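Local coordinates for abhydrolase domain-containing protein (Exiguobacterium antarcticum, PDB 5H3H), which acts as an esterase of the alpha/beta-hydrolase family, cleaving carboxylic esters, and probably also works as a perhydrolase, at residues 161-166 / 219-224; 37-42 / 250-255; 122-127 / 229-234. All blocks are in the same frame, centred on the assembly; numbering follows the deposited sequence.

Contact 1 of 3, residues 161-166 / 219-224; sequences GEIFFA and KDQVCP
Phe164, whose CA lies 4.3 Å from Val222 CG2, has its CB directed away from 219-224. CD1 of its ring rests over one face of the Phe165 ring, 3.5 Å above its plane and offset toward the rim; elsewhere Phe164 meets His248 edge-to-face. Beta-branched side chains make the apolar join. With chi1 at 175°, Val222 has CG1 opposite its backbone N, and CG2 is left to meet Ile163 CG2 at 3.8 Å. The methylene CB of Gln221 lies 3.6 Å from Ile163 CG1, while its polar end suits the solvent side; the approach of that amide to Ile163 is doubtful. A water joins the backbones, donating to Ile163 O (2.8 Å) and accepting from Gln221 N. Further along, the small methyl of Ala166 lets the Lys219 chain pass close by, and Lys219 NZ lies 3.7 Å from Ala166 CB. In an Asx motif, Asp220 OD1 takes the N-H groups of both Val222 and Cys223, leaving OD2 for His248 ND1, consistent with a Ser-His-Asp triad. Segment 161-166, on helix 153-164, packs against the loop linking strand 211-217 to helix 225-234, with Phe164 also touching helix 250-253.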
loop_
_atom_site.group_PDB
_atom_site.type_symbol
_atom_site.label_atom_id
_atom_site.label_comp_id
_atom_site.label_asym_id
_atom_site.label_seq_id
_atom_site.Cartn_x
_atom_site.Cartn_y
_atom_site.Cartn_z
ATOM N N GLY B 161 -12.047 -22.399 24.841
ATOM C CA GLY B 161 -13.527 -22.440 24.620
ATOM C C GLY B 161 -14.330 -21.890 25.813
ATOM O O GLY B 161 -15.326 -21.195 25.633
ATOM N N GLU B 162 -13.836 -22.183 27.020
ATOM C CA GLU B 162 -14.446 -21.731 28.273
ATOM C C GLU B 162 -14.407 -20.217 28.487
ATOM O O GLU B 162 -15.304 -19.656 29.125
ATOM C CB GLU B 162 -13.810 -22.481 29.484
ATOM C CG GLU B 162 -14.293 -23.942 29.550
ATOM C CD GLU B 162 -13.534 -24.818 30.531
ATOM O OE1 GLU B 162 -12.315 -24.638 30.720
ATOM O OE2 GLU B 162 -14.168 -25.713 31.112
ATOM N N ILE B 163 -13.376 -19.566 27.945
ATOM C CA ILE B 163 -13.210 -18.112 28.031
ATOM C C ILE B 163 -13.690 -17.393 26.731
ATOM O O ILE B 163 -13.627 -16.201 26.640
ATOM C CB ILE B 163 -11.723 -17.832 28.460
ATOM C CG1 ILE B 163 -11.693 -16.746 29.508
ATOM C CG2 ILE B 163 -10.743 -17.615 27.303
ATOM C CD1 ILE B 163 -10.326 -16.203 29.913
ATOM N N PHE B 164 -14.235 -18.139 25.767
ATOM C CA PHE B 164 -14.529 -17.674 24.387
ATOM C C PHE B 164 -15.935 -17.126 24.286
ATOM O O PHE B 164 -16.177 -16.204 23.520
ATOM C CB PHE B 164 -14.351 -18.861 23.429
ATOM C CG PHE B 164 -14.112 -18.486 21.987
ATOM C CD1 PHE B 164 -15.145 -18.073 21.197
ATOM C CD2 PHE B 164 -12.843 -18.575 21.434
ATOM C CE1 PHE B 164 -14.902 -17.730 19.868
ATOM C CE2 PHE B 164 -12.611 -18.265 20.103
ATOM C CZ PHE B 164 -13.634 -17.851 19.338
ATOM N N PHE B 165 -16.869 -17.647 25.088
ATOM C CA PHE B 165 -18.290 -17.344 24.932
ATOM C C PHE B 165 -18.810 -16.824 26.243
ATOM O O PHE B 165 -18.390 -17.270 27.292
ATOM C CB PHE B 165 -19.086 -18.575 24.501
ATOM C CG PHE B 165 -18.704 -19.109 23.153
ATOM C CD1 PHE B 165 -19.005 -18.393 22.007
ATOM C CD2 PHE B 165 -18.004 -20.319 23.035
ATOM C CE1 PHE B 165 -18.628 -18.879 20.734
ATOM C CE2 PHE B 165 -17.626 -20.798 21.779
ATOM C CZ PHE B 165 -17.942 -20.073 20.631
ATOM N N ALA B 166 -19.713 -15.867 26.174
ATOM C CA ALA B 166 -20.326 -15.338 27.398
ATOM C C ALA B 166 -21.439 -16.265 27.893
ATOM O O ALA B 166 -21.718 -16.316 29.084
ATOM C CB ALA B 166 -20.857 -13.935 27.151
ATOM N N LYS B 219 -18.180 -8.273 26.874
ATOM C CA LYS B 219 -17.639 -9.279 27.779
ATOM C C LYS B 219 -16.508 -10.178 27.281
ATOM O O LYS B 219 -16.238 -11.210 27.872
ATOM C CB LYS B 219 -18.782 -10.131 28.343
ATOM C CG LYS B 219 -19.896 -9.297 28.896
ATOM C CD LYS B 219 -20.857 -10.160 29.704
ATOM C CE LYS B 219 -22.123 -10.468 28.935
ATOM N NZ LYS B 219 -22.778 -11.698 29.451
ATOM N N ASP B 220 -15.790 -9.750 26.235
ATOM C CA ASP B 220 -14.757 -10.537 25.637
ATOM C C ASP B 220 -13.580 -10.649 26.610
ATOM O O ASP B 220 -13.026 -9.640 27.037
ATOM C CB ASP B 220 -14.408 -9.832 24.326
ATOM C CG ASP B 220 -13.525 -10.588 23.467
ATOM O OD1 ASP B 220 -12.817 -11.537 23.943
ATOM O OD2 ASP B 220 -13.485 -10.193 22.222
ATOM N N GLN B 221 -13.228 -11.874 26.983
ATOM C CA GLN B 221 -12.124 -12.144 27.874
ATOM C C GLN B 221 -10.860 -12.421 27.075
ATOM O O GLN B 221 -9.773 -12.493 27.614
ATOM C CB GLN B 221 -12.466 -13.336 28.787
ATOM C CG GLN B 221 -13.810 -13.171 29.489
ATOM C CD GLN B 221 -14.097 -14.203 30.575
ATOM O OE1 GLN B 221 -13.402 -15.193 30.716
ATOM N NE2 GLN B 221 -15.131 -13.964 31.342
ATOM N N VAL B 222 -11.009 -12.629 25.773
ATOM C CA VAL B 222 -9.891 -12.987 24.916
ATOM C C VAL B 222 -9.170 -11.728 24.353
ATOM O O VAL B 222 -7.945 -11.594 24.498
ATOM C CB VAL B 222 -10.411 -13.878 23.772
ATOM C CG1 VAL B 222 -9.297 -14.174 22.794
ATOM C CG2 VAL B 222 -10.970 -15.190 24.340
ATOM N N CYS B 223 -9.962 -10.896 23.652
ATOM C CA CYS B 223 -9.635 -9.572 23.219
ATOM C C CYS B 223 -10.521 -8.590 23.994
ATOM O O CYS B 223 -11.693 -8.397 23.705
ATOM C CB CYS B 223 -9.892 -9.397 21.723
ATOM S SG CYS B 223 -8.809 -10.397 20.723
ATOM N N PRO B 224 -9.947 -7.927 24.978
ATOM C CA PRO B 224 -10.776 -7.089 25.796
ATOM C C PRO B 224 -11.398 -5.908 25.026
ATOM O O PRO B 224 -10.804 -5.310 24.049
ATOM C CB PRO B 224 -9.832 -6.591 26.913
ATOM C CG PRO B 224 -8.507 -7.167 26.665
ATOM C CD PRO B 224 -8.546 -8.024 25.427
HETATM O O HOH W 1 -15.246 -14.020 26.025
#

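Contact 2 of 3, residues 37-42 / 250-255; sequences FEYQKN and MFLDER
Helix 38-46 of the alpha/beta-hydrolase fold here meets the short helix 250-253 and the start of helix 255-267, Tyr39 and Gln40 facing Phe251, Leu252 and Arg255. The short helix follows His248, the presumed triad histidine. Tyr39 is suited to a partly exposed border: its ring offers carbon to the aliphatic parts of its neighbours, CD2 lying 3.8 Å from Leu252 CD2. Arg255 passes at about a right angle, bringing its CD to 3.6 Å from Tyr39 CB; the guanidinium plane stands 50° from the ring, and its NE and NH2 are hydrogen-bonded just beyond the ends of the two segments. A serine in place of Tyr39 would probably open a gap beside Leu252 CD2, and beside Leu173 of helix 171-182, which the Tyr39 side chain also touches. Gln40 is buried, and needs a polar partner as well as carbon around it. Its chain bends at chi2 (71°), which carries the amide to Phe251, with OE1 3.6 Å from Phe251 CB; the Gln40 side chain also touches Phe258 and Leu262 of helix 255-267. The Phe251 ring leads away from Gln40 and meets Phe95 edge-to-face. One weak hydrogen bond joins the two segments, from Gln40 NE2 to the backbone O of Phe251, 3.5 Å long with an N-H...O angle of 154°.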
loop_
_atom_site.group_PDB
_atom_site.type_symbol
_atom_site.label_atom_id
_atom_site.label_comp_id
_atom_site.label_asym_id
_atom_site.label_seq_id
_atom_site.Cartn_x
_atom_site.Cartn_y
_atom_site.Cartn_z
ATOM N N PHE B 37 -17.737 -19.357 10.495
ATOM C CA PHE B 37 -18.646 -18.315 10.006
ATOM C C PHE B 37 -19.934 -18.898 9.422
ATOM O O PHE B 37 -20.728 -18.154 8.796
ATOM C CB PHE B 37 -17.951 -17.477 8.915
ATOM C CG PHE B 37 -16.806 -16.650 9.407
ATOM C CD1 PHE B 37 -17.011 -15.660 10.372
ATOM C CD2 PHE B 37 -15.517 -16.845 8.916
ATOM C CE1 PHE B 37 -15.955 -14.876 10.816
ATOM C CE2 PHE B 37 -14.455 -16.086 9.361
ATOM C CZ PHE B 37 -14.683 -15.057 10.316
ATOM N N GLU B 38 -20.169 -20.196 9.581
ATOM C CA GLU B 38 -21.274 -20.828 8.856
ATOM C C GLU B 38 -22.647 -20.131 8.982
ATOM O O GLU B 38 -23.337 -20.006 7.982
ATOM C CB GLU B 38 -21.381 -22.330 9.163
ATOM C CG GLU B 38 -22.328 -22.773 10.277
ATOM C CD GLU B 38 -22.391 -24.307 10.403
ATOM O OE1 GLU B 38 -21.400 -25.000 10.011
ATOM O OE2 GLU B 38 -23.432 -24.830 10.834
ATOM N N TYR B 39 -23.018 -19.716 10.216
ATOM C CA TYR B 39 -24.297 -19.028 10.498
ATOM C C TYR B 39 -24.442 -17.682 9.747
ATOM O O TYR B 39 -25.538 -17.316 9.334
ATOM C CB TYR B 39 -24.543 -18.894 12.036
ATOM C CG TYR B 39 -24.638 -20.250 12.657
ATOM C CD1 TYR B 39 -25.767 -21.025 12.459
ATOM C CD2 TYR B 39 -23.511 -20.853 13.255
ATOM C CE1 TYR B 39 -25.825 -22.342 12.901
ATOM C CE2 TYR B 39 -23.567 -22.154 13.702
ATOM C CZ TYR B 39 -24.733 -22.900 13.523
ATOM O OH TYR B 39 -24.821 -24.219 13.957
ATOM N N GLN B 40 -23.326 -16.977 9.568
ATOM C CA GLN B 40 -23.260 -15.765 8.775
ATOM C C GLN B 40 -23.280 -16.074 7.306
ATOM O O GLN B 40 -23.992 -15.462 6.553
ATOM C CB GLN B 40 -22.004 -14.951 9.114
ATOM C CG GLN B 40 -22.103 -14.286 10.480
ATOM C CD GLN B 40 -22.012 -15.284 11.609
ATOM O OE1 GLN B 40 -21.063 -16.037 11.675
ATOM N NE2 GLN B 40 -22.961 -15.274 12.513
ATOM N N LYS B 41 -22.504 -17.061 6.899
ATOM C CA LYS B 41 -22.416 -17.439 5.481
ATOM C C LYS B 41 -23.796 -17.788 4.940
ATOM O O LYS B 41 -24.094 -17.436 3.778
ATOM C CB LYS B 41 -21.442 -18.635 5.308
ATOM C CG LYS B 41 -21.513 -19.354 3.979
ATOM C CD LYS B 41 -20.794 -20.699 4.053
ATOM C CE LYS B 41 -21.577 -21.715 4.873
ATOM N NZ LYS B 41 -20.899 -23.034 4.994
ATOM N N ASN B 42 -24.599 -18.496 5.728
ATOM C CA ASN B 42 -25.941 -18.953 5.269
ATOM C C ASN B 42 -26.755 -17.748 4.860
ATOM O O ASN B 42 -27.364 -17.738 3.789
ATOM C CB ASN B 42 -26.730 -19.700 6.312
ATOM C CG ASN B 42 -26.117 -21.021 6.701
ATOM O OD1 ASN B 42 -25.368 -21.649 5.932
ATOM N ND2 ASN B 42 -26.459 -21.474 7.907
ATOM N N MET B 250 -19.072 -13.507 19.467
ATOM C CA MET B 250 -20.387 -12.921 19.208
ATOM C C MET B 250 -21.189 -13.619 18.147
ATOM O O MET B 250 -22.418 -13.518 18.103
ATOM C CB MET B 250 -20.340 -11.445 18.922
ATOM C CG MET B 250 -19.383 -10.929 17.891
ATOM S SD MET B 250 -18.786 -9.246 18.354
ATOM C CE MET B 250 -17.154 -9.652 17.794
ATOM N N PHE B 251 -20.481 -14.287 17.243
ATOM C CA PHE B 251 -21.141 -14.947 16.112
ATOM C C PHE B 251 -22.085 -16.073 16.554
ATOM O O PHE B 251 -22.945 -16.478 15.768
ATOM C CB PHE B 251 -20.105 -15.390 15.104
ATOM C CG PHE B 251 -19.110 -16.350 15.654
ATOM C CD1 PHE B 251 -19.377 -17.707 15.667
ATOM C CD2 PHE B 251 -17.885 -15.893 16.114
ATOM C CE1 PHE B 251 -18.456 -18.633 16.196
ATOM C CE2 PHE B 251 -16.976 -16.796 16.647
ATOM C CZ PHE B 251 -17.246 -18.158 16.648
ATOM N N LEU B 252 -21.951 -16.552 17.802
ATOM C CA LEU B 252 -22.929 -17.383 18.472
ATOM C C LEU B 252 -23.620 -16.753 19.699
ATOM O O LEU B 252 -24.786 -17.045 19.949
ATOM C CB LEU B 252 -22.252 -18.663 18.945
ATOM C CG LEU B 252 -21.542 -19.567 17.957
ATOM C CD1 LEU B 252 -21.044 -20.780 18.732
ATOM C CD2 LEU B 252 -22.448 -19.983 16.813
ATOM N N ASP B 253 -22.910 -15.958 20.506
ATOM C CA ASP B 253 -23.523 -15.314 21.677
ATOM C C ASP B 253 -24.734 -14.421 21.256
ATOM O O ASP B 253 -25.763 -14.447 21.945
ATOM C CB ASP B 253 -22.508 -14.448 22.480
ATOM C CG ASP B 253 -21.592 -15.247 23.416
ATOM O OD1 ASP B 253 -21.906 -16.369 23.840
ATOM O OD2 ASP B 253 -20.548 -14.697 23.803
ATOM N N GLU B 254 -24.602 -13.679 20.144
ATOM C CA GLU B 254 -25.653 -12.809 19.566
ATOM C C GLU B 254 -25.720 -13.047 18.074
ATOM O O GLU B 254 -25.613 -12.148 17.262
ATOM C CB GLU B 254 -25.431 -11.296 19.871
ATOM C CG GLU B 254 -25.736 -10.886 21.341
ATOM C CD GLU B 254 -25.447 -9.398 21.707
ATOM O OE1 GLU B 254 -24.360 -9.097 22.323
ATOM O OE2 GLU B 254 -26.284 -8.522 21.374
ATOM N N ARG B 255 -25.919 -14.307 17.743
ATOM C CA ARG B 255 -25.934 -14.747 16.387
ATOM C C ARG B 255 -26.723 -13.854 15.442
ATOM O O ARG B 255 -26.201 -13.404 14.423
ATOM C CB ARG B 255 -26.460 -16.175 16.282
ATOM C CG ARG B 255 -26.125 -16.736 14.894
ATOM C CD ARG B 255 -27.141 -17.591 14.177
ATOM N NE ARG B 255 -28.520 -17.106 14.264
ATOM C CZ ARG B 255 -29.358 -17.516 15.194
ATOM N NH1 ARG B 255 -28.941 -18.369 16.123
ATOM N NH2 ARG B 255 -30.589 -17.028 15.238
#

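Contact 3 of 3, residues 122-127 / 229-234; sequences AAAPVF and EVMHEN
Apolar contacts dominate, and Met231 makes most of them. Its unbranched chain lets the sulfur reach well beyond the helix surface: SD lies 4.0 Å from Ala122 CB and an equal 4.0 Å from Ala124 CB, two methyls small enough to let the thioether come close to the loop. The bend at chi3 (-75°) sets CE beside the carbonyl oxygens of Ala122 and Ala124. Nearer the helix axis, Met231 CG packs 3.8 Å from Pro125 CD. The pyrrolidine ring of Pro125 continues the surface toward Val230, whose CG1 touches CG of the proline at 3.5 Å. The peptide bond before Pro125 is cis, a geometry that proline accepts far more readily than other residues.

The loop follows strand 114-120, while helix 225-234 belongs to the beta-alpha-beta crossover from strand 211-217 to strand 239-243, both parallel to 114-120 in the central sheet of the alpha/beta-hydrolase fold. The loop runs on to Phe127, which lines the ethaneperoxoic acid pocket.

Polar groups play a different part. Ala124 O is buried here without a hydrogen-bond partner, and meets Met231 instead, SD at 3.6 Å and CE at 3.7 Å. Ala123 centres an inverse gamma turn, and its backbone is hydrogen-bonded to that of Ser96. On the helix side, Asn234 closes the last turn with two donors on one acceptor. Its ND2 reaches Val230 O at 2.9 Å, tilted 32° from the carbonyl plane, and its backbone N approaches that oxygen from the opposite face.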
loop_
_atom_site.group_PDB
_atom_site.type_symbol
_atom_site.label_atom_id
_atom_site.label_comp_id
_atom_site.label_asym_id
_atom_site.label_seq_id
_atom_site.Cartn_x
_atom_site.Cartn_y
_atom_site.Cartn_z
ATOM N N ALA B 122 -11.499 -7.987 17.112
ATOM C CA ALA B 122 -10.182 -8.093 16.524
ATOM C C ALA B 122 -9.031 -8.020 17.547
ATOM O O ALA B 122 -9.082 -7.247 18.519
ATOM C CB ALA B 122 -9.991 -7.010 15.468
ATOM N N ALA B 123 -7.992 -8.792 17.261
ATOM C CA ALA B 123 -6.731 -8.775 17.999
ATOM C C ALA B 123 -5.863 -7.620 17.509
ATOM O O ALA B 123 -4.816 -7.785 16.893
ATOM C CB ALA B 123 -6.018 -10.093 17.849
ATOM N N ALA B 124 -6.309 -6.425 17.802
ATOM C CA ALA B 124 -5.635 -5.222 17.275
ATOM C C ALA B 124 -5.972 -4.017 18.117
ATOM O O ALA B 124 -7.040 -3.995 18.698
ATOM C CB ALA B 124 -6.000 -4.961 15.824
ATOM N N PRO B 125 -5.065 -3.033 18.168
ATOM C CA PRO B 125 -3.746 -3.046 17.437
ATOM C C PRO B 125 -2.645 -3.969 17.941
ATOM O O PRO B 125 -1.637 -4.179 17.219
ATOM C CB PRO B 125 -3.240 -1.584 17.573
ATOM C CG PRO B 125 -4.142 -0.938 18.579
ATOM C CD PRO B 125 -5.483 -1.649 18.452
ATOM N N VAL B 126 -2.811 -4.490 19.156
ATOM C CA VAL B 126 -1.888 -5.428 19.726
ATOM C C VAL B 126 -2.738 -6.338 20.565
ATOM O O VAL B 126 -3.692 -5.922 21.200
ATOM C CB VAL B 126 -0.840 -4.796 20.665
ATOM C CG1 VAL B 126 0.441 -5.625 20.662
ATOM C CG2 VAL B 126 -0.535 -3.349 20.326
ATOM N N PHE B 127 -2.380 -7.602 20.556
ATOM C CA PHE B 127 -3.137 -8.604 21.346
ATOM C C PHE B 127 -2.618 -8.694 22.796
ATOM O O PHE B 127 -3.320 -9.189 23.671
ATOM C CB PHE B 127 -3.027 -9.983 20.646
ATOM C CG PHE B 127 -3.786 -11.101 21.326
ATOM C CD1 PHE B 127 -5.159 -11.085 21.379
ATOM C CD2 PHE B 127 -3.099 -12.188 21.877
ATOM C CE1 PHE B 127 -5.865 -12.109 21.976
ATOM C CE2 PHE B 127 -3.780 -13.212 22.457
ATOM C CZ PHE B 127 -5.179 -13.188 22.504
ATOM N N GLU B 229 -12.158 0.238 21.743
ATOM C CA GLU B 229 -12.017 1.676 21.971
ATOM C C GLU B 229 -10.780 2.243 21.282
ATOM O O GLU B 229 -10.818 3.305 20.682
ATOM C CB GLU B 229 -12.040 1.959 23.486
ATOM C CG GLU B 229 -13.453 1.812 24.049
ATOM C CD GLU B 229 -13.576 1.841 25.582
ATOM O OE1 GLU B 229 -12.561 1.697 26.298
ATOM O OE2 GLU B 229 -14.718 1.975 26.068
ATOM N N VAL B 230 -9.685 1.525 21.338
ATOM C CA VAL B 230 -8.453 1.997 20.744
ATOM C C VAL B 230 -8.579 2.046 19.214
ATOM O O VAL B 230 -8.210 3.048 18.568
ATOM C CB VAL B 230 -7.262 1.188 21.219
ATOM C CG1 VAL B 230 -6.009 1.473 20.382
ATOM C CG2 VAL B 230 -6.986 1.533 22.677
ATOM N N MET B 231 -9.175 1.011 18.655
ATOM C CA MET B 231 -9.349 0.956 17.215
ATOM C C MET B 231 -10.241 2.054 16.705
ATOM O O MET B 231 -9.930 2.631 15.678
ATOM C CB MET B 231 -9.905 -0.384 16.783
ATOM C CG MET B 231 -8.877 -1.478 16.794
ATOM S SD MET B 231 -9.549 -3.082 16.212
ATOM C CE MET B 231 -10.538 -3.636 17.605
ATOM N N HIS B 232 -11.347 2.308 17.418
ATOM C CA HIS B 232 -12.349 3.323 17.065
ATOM C C HIS B 232 -11.743 4.751 17.111
ATOM O O HIS B 232 -12.146 5.628 16.335
ATOM C CB HIS B 232 -13.575 3.195 18.010
ATOM C CG HIS B 232 -14.783 4.007 17.616
ATOM N ND1 HIS B 232 -15.504 4.759 18.517
ATOM C CD2 HIS B 232 -15.442 4.122 16.440
ATOM C CE1 HIS B 232 -16.521 5.337 17.905
ATOM N NE2 HIS B 232 -16.496 4.974 16.640
ATOM N N GLU B 233 -10.812 4.980 18.028
ATOM C CA GLU B 233 -10.204 6.285 18.144
ATOM C C GLU B 233 -9.245 6.542 16.985
ATOM O O GLU B 233 -9.190 7.670 16.489
ATOM C CB GLU B 233 -9.486 6.481 19.492
ATOM C CG GLU B 233 -10.422 7.031 20.554
ATOM C CD GLU B 233 -9.687 7.675 21.703
ATOM O OE1 GLU B 233 -9.972 8.857 22.034
ATOM O OE2 GLU B 233 -8.821 6.979 22.269
ATOM N N ASN B 234 -8.554 5.497 16.545
ATOM C CA ASN B 234 -7.421 5.612 15.638
ATOM C C ASN B 234 -7.673 5.307 14.163
ATOM O O ASN B 234 -6.864 5.719 13.301
ATOM C CB ASN B 234 -6.230 4.776 16.167
ATOM C CG ASN B 234 -5.645 5.373 17.444
ATOM O OD1 ASN B 234 -5.056 6.443 17.404
ATOM N ND2 ASN B 234 -5.835 4.698 18.589
#

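Contact 1 is the bridge between the other two. Toward contact 2, Ala166 N probably donates to Asp253 OD2 at 2.8 Å, and Phe164 CE1 packs 3.9 Å from Phe251 CE2. Toward contact 3, Cys223 SG lies 3.6 Å from Phe127 CE1. Contacts 2 and 3 do not touch: their centres are 22 Å apart and their nearest atoms about 6 Å. Phe164 of contact 1 and Phe127 of contact 3 line the ethaneperoxoic acid pocket; the side chain of Phe251 in contact 2 stays about 7 Å from the ligand. Asp220 in contact 1 links this packing to His248 and so to the presumed triad with Ser96.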